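Local atomic coordinates of uncharacterized protein conserved in bacteria (Streptococcus suis, PDB entry 4FZ4), a protein that is a surface antigen of a pathogenic streptococcus, with a domain that probably binds host glycosaminoglycans and so helps the bacterium attach to host cells. Residues P27-G30 and D34-Y37; F76-K81 and D128-E133; E91-Y96 and T101-Y106. One frame throughout, in Å; residues are numbered along the deposited sequence.

All three contacts lie in one all-helical domain, and helix 66-95 ties them together. Interaction 1, first along the chain, is made in the turn that enters helix 36-55 and rests on the later part of helix 66-95. Interaction 2 joins the middle of helix 66-95 to helix 123-152, and interaction 3, falling between its two segments in sequence, pairs the end of helix 66-95 with helix 100-110. The centres of interactions 1 and 3 are about 13 Å apart and their residues touch, Y35 packing on R93 and Y106; interaction 2 lies about 18 and 19 Å from them. One long helix thus carries packing surfaces for both earlier and later parts of the chain.

Interaction 1: P27-G30 and D34-Y37; sequences PSYG and DYSY
The first torsions of Y29 and Y35 turn the two rings into the same space between a loop and the start of a helix. In Y29 chi1 is 36°, which sets CG between the backbone N and the carbonyl carbon; in Y35 chi1 is -43°, which puts CG beside the N and anti to the carbonyl carbon. Both CB atoms point across the contact, and each then packs on the partner's ring. The CB of Y29 sits over one face of the Y35 ring, 4.0 Å from its centroid, a CH-pi contact. In the other direction the CB of Y35 comes to 3.4 Å from CD1 of Y29, meeting that ring obliquely. The ring planes are 39° apart with centroids separated by 5.3 Å, so the pair is neither a parallel stack nor a T-shaped one.

On the opposite face of the Y35 ring lies the CB of D34, 3.9 Å above its centre, so the ring is sandwiched between two aliphatic carbons. Both rings are buried. Tyrosine suits position 29 because its hydroxyl can still reach a polar partner, E83 of helix 66-95, while Y35 offers a flat face to the CB of Y29. G30 follows with a positive phi, at backbone angles where a side chain would crowd the preceding carbonyl oxygen, and this accounts for glycine here. Both rings also press on A90 of helix 66-95, whose small side chain probably lets them come close, and Y29 reaches W42 of helix 36-55. Y35 itself occupies the N-cap position, just before the helix starts. This is the packing of an interhelical connection in a helical bundle, in which aromatic side chains from the loop close over a neighbouring helix.

Interaction 2: F76-K81 and D128-E133; sequences FKYQIK and DYVDRE. With NO3 (nitrate ion), chain D.
The ring of Y78 presents its edge to helix 123-152, and V130 and D131 both meet it close to the ring plane. CG1 of V130 lies 3.8 Å from CD1 of Y78, the two side chains crossing obliquely, while its other methyl, CG2, packs beside the CB of Y78. The carboxylate of D131 comes across at about a right angle, its plane 73° from that of the ring, with OD1 3.5 Å from CE1 of Y78. Carboxylate oxygens are probably well placed against the weakly positive C-H edge of an aromatic ring. K81, one turn on, adds its CB at 4.0 Å from CG1 of V130 and then sends its amine away, as suits a lysine at an exposed margin.

Q79 faces away from this contact: its extended chain gives the NE2 hydrogen to O1 of a nitrate, 2.7 Å away, an ion probably left from crystallisation. Beside it, F76 and I80 face helices 3-23 and 36-55. The axes of the two segments are 10.0 Å apart and cross at 40°, V130 against the Y78 edge bridging them: side-chain packing between two helices of an all-alpha bundle, thinning to exposed K81 and D131.

Interaction 3: E91-Y96 and T101-Y106; sequences ELRKKY and TIEEEY
I102 opens the contact with its two branches on different partners: R93 in the last turn of helix 66-95 and Y96 just beyond its end. CG2 lies against the aliphatic CG of R93 at 3.7 Å, the two side chains sliding past each other in opposite directions, and CD1 reaches the CB of Y96 at 3.9 Å. A branched, wholly apolar residue fits this buried spot, where V89 of helix 66-95 also packs on it; the backbone N of I102 is hydrogen-bonded to D99.

E103 comes next and carries the polar part. Its chain folds at chi2 (-55°), bringing the carboxylate back to R93, whose own chain bends at chi3. NE and NH2 of R93 both donate to the single oxygen OE1 of E103, at 2.6 and 2.8 Å, forming a side-on salt bridge whose bonds are both bent, since one oxygen serves two nitrogens. The oxygen lies in the guanidinium plane, but the two flat groups are twisted 47° apart: NE meets OE1 on its syn side, 30° out of the carboxylate plane, and NH2 approaches nearly along the C-O axis. The two bonds probably restrict the rotation of the guanidinium.

Helix 100-110 here turns back on the end of helix 66-95 in a helical hairpin, the segment axes 10.3 Å apart and roughly antiparallel.

E105 faces helix 123-152 instead, with a salt bridge to R140. At Y106 CG is anti to the backbone N, which takes the ring up to R93: CD2 lies over a face of the guanidinium, and CE2 is 3.4 Å from NH1.

Interaction 1: P27-G30 and D34-Y37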
# COMPACT_ATOMS: atom_id res chain seq x y z
N PRO A 27 -4.24 2.13 -12.18
CA PRO A 27 -5.65 1.74 -12.33
C PRO A 27 -6.20 1.00 -11.11
O PRO A 27 -5.47 0.24 -10.47
CB PRO A 27 -5.63 0.84 -13.57
CG PRO A 27 -4.46 1.38 -14.37
CD PRO A 27 -3.43 1.62 -13.29
N SER A 28 -7.47 1.22 -10.79
CA SER A 28 -8.09 0.53 -9.65
C SER A 28 -8.59 -0.83 -10.14
O SER A 28 -9.00 -0.96 -11.29
CB SER A 28 -9.25 1.34 -9.08
OG SER A 28 -9.76 0.73 -7.90
N TYR A 29 -8.54 -1.83 -9.28
CA TYR A 29 -8.97 -3.18 -9.63
C TYR A 29 -10.48 -3.32 -9.86
O TYR A 29 -10.93 -4.31 -10.44
CB TYR A 29 -8.52 -4.17 -8.56
CG TYR A 29 -8.57 -3.59 -7.17
CD1 TYR A 29 -9.80 -3.36 -6.54
CD2 TYR A 29 -7.40 -3.20 -6.51
CE1 TYR A 29 -9.86 -2.75 -5.28
CE2 TYR A 29 -7.45 -2.59 -5.26
CZ TYR A 29 -8.68 -2.36 -4.65
OH TYR A 29 -8.74 -1.73 -3.42
N GLY A 30 -11.25 -2.34 -9.40
CA GLY A 30 -12.68 -2.40 -9.60
C GLY A 30 -13.51 -3.05 -8.50
O GLY A 30 -13.08 -3.13 -7.35
N ASP A 34 -12.98 -10.60 -5.96
CA ASP A 34 -11.63 -10.96 -5.53
C ASP A 34 -10.93 -9.85 -4.73
O ASP A 34 -10.07 -10.12 -3.89
CB ASP A 34 -10.76 -11.30 -6.74
CG ASP A 34 -11.36 -12.38 -7.61
OD1 ASP A 34 -10.66 -12.87 -8.52
OD2 ASP A 34 -12.53 -12.75 -7.38
N TYR A 35 -11.33 -8.60 -4.97
CA TYR A 35 -10.72 -7.45 -4.32
C TYR A 35 -11.67 -6.67 -3.42
O TYR A 35 -11.31 -5.61 -2.90
CB TYR A 35 -10.17 -6.52 -5.40
CG TYR A 35 -9.47 -7.27 -6.50
CD1 TYR A 35 -8.32 -8.01 -6.23
CD2 TYR A 35 -9.96 -7.27 -7.80
CE1 TYR A 35 -7.66 -8.72 -7.23
CE2 TYR A 35 -9.31 -7.98 -8.82
CZ TYR A 35 -8.16 -8.70 -8.52
OH TYR A 35 -7.50 -9.41 -9.49
N SER A 36 -12.87 -7.20 -3.24
CA SER A 36 -13.89 -6.56 -2.42
C SER A 36 -13.39 -6.24 -1.02
O SER A 36 -13.72 -5.20 -0.45
CB SER A 36 -15.13 -7.45 -2.34
OG SER A 36 -14.77 -8.78 -1.97
N TYR A 37 -12.58 -7.14 -0.46
CA TYR A 37 -12.05 -6.93 0.88
C TYR A 37 -10.97 -5.82 0.89
O TYR A 37 -11.01 -4.92 1.73
CB TYR A 37 -11.49 -8.23 1.44
CG TYR A 37 -10.98 -8.10 2.85
CD1 TYR A 37 -9.68 -7.65 3.10
CD2 TYR A 37 -11.79 -8.38 3.94
CE1 TYR A 37 -9.21 -7.50 4.40
CE2 TYR A 37 -11.33 -8.23 5.24
CZ TYR A 37 -10.04 -7.79 5.46
OH TYR A 37 -9.56 -7.68 6.74

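Interaction 2: F76-K81 and D128-E133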
# COMPACT_ATOMS: atom_id res chain seq x y z
N PHE A 76 0.41 4.39 7.09
CA PHE A 76 -0.33 4.76 5.89
C PHE A 76 0.52 4.52 4.63
O PHE A 76 0.04 3.97 3.63
CB PHE A 76 -0.76 6.23 5.97
CG PHE A 76 -1.73 6.64 4.90
CD1 PHE A 76 -2.65 5.73 4.40
CD2 PHE A 76 -1.71 7.93 4.39
CE1 PHE A 76 -3.54 6.09 3.39
CE2 PHE A 76 -2.59 8.31 3.38
CZ PHE A 76 -3.51 7.39 2.88
N LYS A 77 1.77 4.94 4.70
CA LYS A 77 2.69 4.78 3.59
C LYS A 77 2.73 3.31 3.14
O LYS A 77 2.64 3.01 1.95
CB LYS A 77 4.07 5.25 4.03
CG LYS A 77 5.20 4.86 3.11
CD LYS A 77 6.54 5.22 3.74
CE LYS A 77 7.68 4.68 2.90
NZ LYS A 77 9.00 4.91 3.54
N TYR A 78 2.83 2.39 4.10
CA TYR A 78 2.86 0.97 3.78
C TYR A 78 1.51 0.46 3.29
O TYR A 78 1.44 -0.48 2.50
CB TYR A 78 3.34 0.17 5.00
CG TYR A 78 4.80 0.46 5.28
CD1 TYR A 78 5.80 -0.04 4.44
CD2 TYR A 78 5.19 1.31 6.32
CE1 TYR A 78 7.14 0.31 4.62
CE2 TYR A 78 6.53 1.68 6.51
CZ TYR A 78 7.49 1.17 5.65
OH TYR A 78 8.82 1.51 5.82
N GLN A 79 0.43 1.11 3.73
CA GLN A 79 -0.91 0.73 3.29
C GLN A 79 -1.07 1.18 1.85
O GLN A 79 -1.75 0.54 1.05
CB GLN A 79 -1.98 1.38 4.18
CG GLN A 79 -1.91 0.91 5.61
CD GLN A 79 -2.63 1.81 6.58
OE1 GLN A 79 -2.66 1.53 7.79
NE2 GLN A 79 -3.20 2.91 6.09
N ILE A 80 -0.43 2.30 1.52
CA ILE A 80 -0.49 2.82 0.15
C ILE A 80 0.23 1.84 -0.78
O ILE A 80 -0.25 1.54 -1.88
CB ILE A 80 0.21 4.19 0.04
CG1 ILE A 80 -0.66 5.25 0.73
CG2 ILE A 80 0.45 4.53 -1.43
CD1 ILE A 80 0.05 6.59 0.91
N LYS A 81 1.37 1.32 -0.33
CA LYS A 81 2.13 0.37 -1.14
C LYS A 81 1.29 -0.87 -1.45
O LYS A 81 1.23 -1.32 -2.60
CB LYS A 81 3.41 -0.05 -0.41
CG LYS A 81 4.66 0.60 -0.97
CD LYS A 81 4.77 0.32 -2.47
CE LYS A 81 5.92 1.08 -3.11
NZ LYS A 81 5.92 0.90 -4.59
N ASP A 128 7.53 -4.75 8.02
CA ASP A 128 8.19 -6.02 7.76
C ASP A 128 7.50 -6.78 6.62
O ASP A 128 8.13 -7.11 5.61
CB ASP A 128 8.19 -6.87 9.03
CG ASP A 128 9.11 -8.07 8.94
OD1 ASP A 128 8.87 -8.96 8.10
OD2 ASP A 128 10.08 -8.11 9.72
N TYR A 129 6.21 -7.05 6.80
CA TYR A 129 5.44 -7.78 5.79
C TYR A 129 5.46 -7.08 4.44
O TYR A 129 5.51 -7.73 3.40
CB TYR A 129 3.97 -7.94 6.22
CG TYR A 129 3.06 -8.26 5.05
CD1 TYR A 129 3.00 -9.54 4.50
CD2 TYR A 129 2.29 -7.25 4.46
CE1 TYR A 129 2.19 -9.82 3.39
CE2 TYR A 129 1.49 -7.51 3.36
CZ TYR A 129 1.44 -8.79 2.82
OH TYR A 129 0.67 -9.03 1.70
N VAL A 130 5.40 -5.75 4.45
CA VAL A 130 5.39 -5.00 3.20
C VAL A 130 6.75 -4.94 2.53
O VAL A 130 6.87 -5.20 1.33
CB VAL A 130 4.89 -3.57 3.42
CG1 VAL A 130 4.87 -2.82 2.08
CG2 VAL A 130 3.51 -3.59 4.06
N ASP A 131 7.79 -4.58 3.28
CA ASP A 131 9.12 -4.48 2.69
C ASP A 131 9.71 -5.84 2.37
O ASP A 131 10.64 -5.94 1.58
CB ASP A 131 10.08 -3.72 3.61
CG ASP A 131 9.80 -2.22 3.64
OD1 ASP A 131 9.21 -1.69 2.67
OD2 ASP A 131 10.19 -1.55 4.62
N ARG A 132 9.16 -6.88 2.98
CA ARG A 132 9.67 -8.22 2.73
C ARG A 132 8.72 -9.11 1.98
O ARG A 132 8.72 -9.12 0.75
CB ARG A 132 10.07 -8.87 4.06
CG ARG A 132 11.35 -8.32 4.62
CD ARG A 132 11.73 -8.99 5.92
NE ARG A 132 13.09 -8.66 6.31
CZ ARG A 132 14.19 -9.09 5.69
NH1 ARG A 132 14.09 -9.90 4.64
NH2 ARG A 132 15.38 -8.72 6.12
N GLU A 133 7.90 -9.87 2.69
CA GLU A 133 6.99 -10.79 2.02
C GLU A 133 6.28 -10.19 0.80
O GLU A 133 6.38 -10.73 -0.29
CB GLU A 133 5.96 -11.34 3.01
CG GLU A 133 5.14 -12.46 2.39
CD GLU A 133 4.09 -13.02 3.31
OE1 GLU A 133 3.34 -13.91 2.86
OE2 GLU A 133 4.00 -12.58 4.47
N NO3 D . -3.87 5.22 8.24
O1 NO3 D . -4.69 4.86 7.14
O2 NO3 D . -3.41 6.56 8.38
O3 NO3 D . -3.51 4.24 9.21

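Interaction 3: E91-Y96 and T101-Y106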
# COMPACT_ATOMS: atom_id res chain seq x y z
N GLU A 91 -4.23 -5.73 -12.58
CA GLU A 91 -4.00 -5.39 -13.98
C GLU A 91 -3.25 -6.50 -14.69
O GLU A 91 -3.61 -6.90 -15.80
CB GLU A 91 -3.21 -4.08 -14.09
CG GLU A 91 -3.45 -3.35 -15.40
CD GLU A 91 -4.84 -2.73 -15.48
OE1 GLU A 91 -5.80 -3.31 -14.93
OE2 GLU A 91 -4.98 -1.67 -16.12
N LEU A 92 -2.20 -7.02 -14.05
CA LEU A 92 -1.41 -8.10 -14.64
C LEU A 92 -2.24 -9.36 -14.83
O LEU A 92 -2.15 -10.02 -15.86
CB LEU A 92 -0.20 -8.39 -13.76
CG LEU A 92 0.85 -7.27 -13.79
CD1 LEU A 92 1.94 -7.57 -12.79
CD2 LEU A 92 1.44 -7.15 -15.20
N ARG A 93 -3.05 -9.71 -13.83
CA ARG A 93 -3.86 -10.91 -13.93
C ARG A 93 -4.83 -10.85 -15.11
O ARG A 93 -5.12 -11.88 -15.71
CB ARG A 93 -4.64 -11.14 -12.63
CG ARG A 93 -3.75 -11.48 -11.46
CD ARG A 93 -4.58 -11.68 -10.20
NE ARG A 93 -5.34 -12.93 -10.23
CZ ARG A 93 -6.41 -13.17 -9.48
NH1 ARG A 93 -6.86 -12.24 -8.65
NH2 ARG A 93 -7.03 -14.34 -9.55
N LYS A 94 -5.31 -9.65 -15.44
CA LYS A 94 -6.22 -9.50 -16.57
C LYS A 94 -5.48 -9.60 -17.90
O LYS A 94 -6.03 -10.05 -18.89
CB LYS A 94 -6.93 -8.15 -16.51
CG LYS A 94 -7.83 -7.99 -15.30
CD LYS A 94 -8.33 -6.56 -15.16
CE LYS A 94 -8.95 -6.33 -13.79
NZ LYS A 94 -8.93 -4.90 -13.38
N LYS A 95 -4.22 -9.19 -17.91
CA LYS A 95 -3.40 -9.21 -19.13
C LYS A 95 -2.81 -10.60 -19.35
O LYS A 95 -2.51 -10.99 -20.48
CB LYS A 95 -2.30 -8.16 -19.00
CG LYS A 95 -1.68 -7.70 -20.30
CD LYS A 95 -0.89 -6.41 -20.09
CE LYS A 95 -1.79 -5.29 -19.56
NZ LYS A 95 -1.05 -4.03 -19.30
N TYR A 96 -2.64 -11.35 -18.26
CA TYR A 96 -2.09 -12.70 -18.34
C TYR A 96 -2.94 -13.63 -17.48
O TYR A 96 -2.46 -14.24 -16.52
CB TYR A 96 -0.64 -12.70 -17.86
CG TYR A 96 0.23 -11.72 -18.62
CD1 TYR A 96 0.35 -11.79 -20.01
CD2 TYR A 96 0.91 -10.69 -17.96
CE1 TYR A 96 1.11 -10.87 -20.72
CE2 TYR A 96 1.69 -9.77 -18.66
CZ TYR A 96 1.78 -9.86 -20.05
OH TYR A 96 2.54 -8.95 -20.75
N THR A 101 1.85 -18.92 -11.82
CA THR A 101 2.77 -18.14 -11.01
C THR A 101 2.16 -16.85 -10.44
O THR A 101 2.22 -16.62 -9.23
CB THR A 101 4.02 -17.79 -11.83
OG1 THR A 101 4.49 -18.98 -12.47
CG2 THR A 101 5.12 -17.24 -10.92
N ILE A 102 1.54 -16.04 -11.29
CA ILE A 102 0.92 -14.79 -10.83
C ILE A 102 -0.19 -15.05 -9.81
O ILE A 102 -0.25 -14.41 -8.75
CB ILE A 102 0.32 -13.99 -12.00
CG1 ILE A 102 1.40 -13.69 -13.05
CG2 ILE A 102 -0.28 -12.68 -11.48
CD1 ILE A 102 0.89 -12.92 -14.26
N GLU A 103 -1.06 -16.00 -10.13
CA GLU A 103 -2.17 -16.34 -9.25
C GLU A 103 -1.66 -16.88 -7.92
O GLU A 103 -2.19 -16.56 -6.86
CB GLU A 103 -3.06 -17.40 -9.90
CG GLU A 103 -3.34 -17.19 -11.39
CD GLU A 103 -3.93 -15.82 -11.71
OE1 GLU A 103 -4.89 -15.41 -11.02
OE2 GLU A 103 -3.45 -15.17 -12.67
N GLU A 104 -0.61 -17.70 -7.98
CA GLU A 104 -0.02 -18.31 -6.79
C GLU A 104 0.70 -17.32 -5.87
O GLU A 104 0.51 -17.36 -4.65
CB GLU A 104 0.95 -19.42 -7.20
CG GLU A 104 0.31 -20.53 -8.01
CD GLU A 104 1.33 -21.37 -8.76
OE1 GLU A 104 0.92 -22.37 -9.40
OE2 GLU A 104 2.53 -21.03 -8.71
N GLU A 105 1.54 -16.46 -6.45
CA GLU A 105 2.27 -15.48 -5.65
C GLU A 105 1.24 -14.56 -4.99
O GLU A 105 1.28 -14.31 -3.79
CB GLU A 105 3.22 -14.66 -6.54
CG GLU A 105 4.35 -15.47 -7.17
CD GLU A 105 5.52 -15.71 -6.24
OE1 GLU A 105 5.38 -15.48 -5.02
OE2 GLU A 105 6.59 -16.15 -6.73
N TYR A 106 0.30 -14.09 -5.79
CA TYR A 106 -0.76 -13.21 -5.30
C TYR A 106 -1.52 -13.82 -4.12
O TYR A 106 -1.60 -13.22 -3.05
CB TYR A 106 -1.73 -12.91 -6.44
CG TYR A 106 -2.97 -12.18 -5.98
CD1 TYR A 106 -2.88 -10.91 -5.42
CD2 TYR A 106 -4.23 -12.77 -6.07
CE1 TYR A 106 -4.00 -10.24 -4.96
CE2 TYR A 106 -5.36 -12.10 -5.61
CZ TYR A 106 -5.24 -10.85 -5.06
OH TYR A 106 -6.35 -10.19 -4.58